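Local coordinates for protein Lon211 (Mycobacterium tuberculosis, PDB 6VBK) that probably recognises and binds protein substrates as the N-terminal domain of the ATP-dependent Lon protease, at residues B[27-32]-B[97-102]. Sequence-based numbering, arbitrary orientation.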
loop_
_atom_site.group_PDB
_atom_site.type_symbol
_atom_site.label_atom_id
_atom_site.label_comp_id
_atom_site.label_asym_id
_atom_site.label_seq_id
_atom_site.Cartn_x
_atom_site.Cartn_y
_atom_site.Cartn_z
ATOM N N GLY B 27 13.582 17.509 -2.126
ATOM C CA GLY B 27 14.893 18.100 -1.983
ATOM C C GLY B 27 14.901 19.593 -1.731
ATOM O O GLY B 27 15.966 20.147 -1.438
ATOM N N MET B 28 13.754 20.260 -1.836
ATOM C CA MET B 28 13.669 21.696 -1.613
ATOM C C MET B 28 13.259 21.992 -0.176
ATOM O O MET B 28 12.600 21.185 0.485
ATOM C CB MET B 28 12.666 22.338 -2.575
ATOM C CG MET B 28 13.050 22.261 -4.046
ATOM S SD MET B 28 11.741 22.863 -5.138
ATOM C CE MET B 28 11.538 24.546 -4.556
ATOM N N VAL B 29 13.656 23.167 0.304
ATOM C CA VAL B 29 13.256 23.658 1.618
ATOM C C VAL B 29 12.796 25.099 1.449
ATOM O O VAL B 29 13.533 25.933 0.906
ATOM C CB VAL B 29 14.391 23.546 2.654
ATOM C CG1 VAL B 29 15.695 24.117 2.112
ATOM C CG2 VAL B 29 13.998 24.228 3.953
ATOM N N VAL B 30 11.571 25.385 1.878
ATOM C CA VAL B 30 10.942 26.678 1.616
ATOM C C VAL B 30 10.171 27.124 2.848
ATOM O O VAL B 30 9.810 26.310 3.708
ATOM C CB VAL B 30 9.994 26.621 0.398
ATOM C CG1 VAL B 30 10.779 26.413 -0.890
ATOM C CG2 VAL B 30 8.956 25.527 0.587
ATOM N N PRO B 31 9.915 28.423 2.963
ATOM C CA PRO B 31 9.071 28.919 4.052
ATOM C C PRO B 31 7.594 28.864 3.687
ATOM O O PRO B 31 7.209 28.806 2.517
ATOM C CB PRO B 31 9.540 30.367 4.218
ATOM C CG PRO B 31 9.916 30.765 2.834
ATOM C CD PRO B 31 10.513 29.529 2.193
ATOM N N LEU B 32 6.763 28.885 4.725
ATOM C CA LEU B 32 5.314 28.858 4.571
ATOM C C LEU B 32 4.723 30.005 5.372
ATOM O O LEU B 32 4.882 30.056 6.596
ATOM C CB LEU B 32 4.732 27.520 5.035
ATOM C CG LEU B 32 5.186 26.281 4.264
ATOM C CD1 LEU B 32 4.566 25.027 4.860
ATOM C CD2 LEU B 32 4.837 26.410 2.789
ATOM N N GLY B 97 5.126 31.723 10.593
ATOM C CA GLY B 97 5.714 30.957 9.517
ATOM C C GLY B 97 6.038 29.535 9.925
ATOM O O GLY B 97 5.994 29.165 11.101
ATOM N N ALA B 98 6.363 28.740 8.909
ATOM C CA ALA B 98 6.847 27.383 9.089
ATOM C C ALA B 98 7.849 27.090 7.985
ATOM O O ALA B 98 7.780 27.669 6.898
ATOM C CB ALA B 98 5.703 26.362 9.065
ATOM N N VAL B 99 8.789 26.199 8.277
ATOM C CA VAL B 99 9.795 25.773 7.312
ATOM C C VAL B 99 9.526 24.314 6.981
ATOM O O VAL B 99 9.500 23.462 7.877
ATOM C CB VAL B 99 11.220 25.970 7.848
ATOM C CG1 VAL B 99 12.235 25.405 6.871
ATOM C CG2 VAL B 99 11.486 27.445 8.098
ATOM N N VAL B 100 9.320 24.027 5.697
ATOM C CA VAL B 100 8.984 22.685 5.240
ATOM C C VAL B 100 10.068 22.202 4.285
ATOM O O VAL B 100 10.634 22.987 3.514
ATOM C CB VAL B 100 7.591 22.636 4.573
ATOM C CG1 VAL B 100 7.581 23.414 3.261
ATOM C CG2 VAL B 100 7.150 21.194 4.352
ATOM N N ARG B 101 10.366 20.909 4.357
ATOM C CA ARG B 101 11.339 20.262 3.488
ATOM C C ARG B 101 10.631 19.205 2.655
ATOM O O ARG B 101 9.983 18.309 3.206
ATOM C CB ARG B 101 12.470 19.628 4.306
ATOM C CG ARG B 101 13.441 18.783 3.489
ATOM C CD ARG B 101 14.488 18.145 4.392
ATOM N NE ARG B 101 13.883 17.264 5.388
ATOM C CZ ARG B 101 13.778 15.946 5.255
ATOM N NH1 ARG B 101 14.246 15.349 4.167
ATOM N NH2 ARG B 101 13.210 15.223 6.210
ATOM N N GLY B 102 10.748 19.316 1.333
ATOM C CA GLY B 102 10.197 18.302 0.445
ATOM C C GLY B 102 11.019 17.025 0.466
ATOM O O GLY B 102 12.238 17.052 0.273
#
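The carbonyl oxygen of A98 accepts a bent hydrogen bond from the backbone N of L32 at 2.7 Å, and a CA-H...O contact from P31 CA reaches the same oxygen; A98 N returns a bond to L32 O at 3.0 Å, completing a hydrogen-bonded pair. This is an antiparallel pairing in the mixed sheet of the Lon substrate-binding domain: the N-to-C directions of 29-32 and 97-102 differ by 158°, and strand 79-88 also pairs with 97-102. V30 and V100 pair likewise, each N donating to the other's O at 3.1 Å. Just before strand 29-32 begins, G102 N donates to M28 O at 2.8 Å, and G27 N donates an almost straight bond to G102 O, at 2.8 Å, from 49° out of the carbonyl plane.

One face carries V30, L32, A98 and V100, the last three buried. V100 CG1, set between its own backbone N and carbonyl carbon (chi1 67°), touches V30 CG2 at 3.7 Å and L32 CD1 at 3.8 Å; V30 lies alongside V100, whereas L32 crosses it at a slant. On the more open face, R101 NE makes a salt bridge with E86, and V29 CG2 meets V99 CG1 diagonally at 3.6 Å.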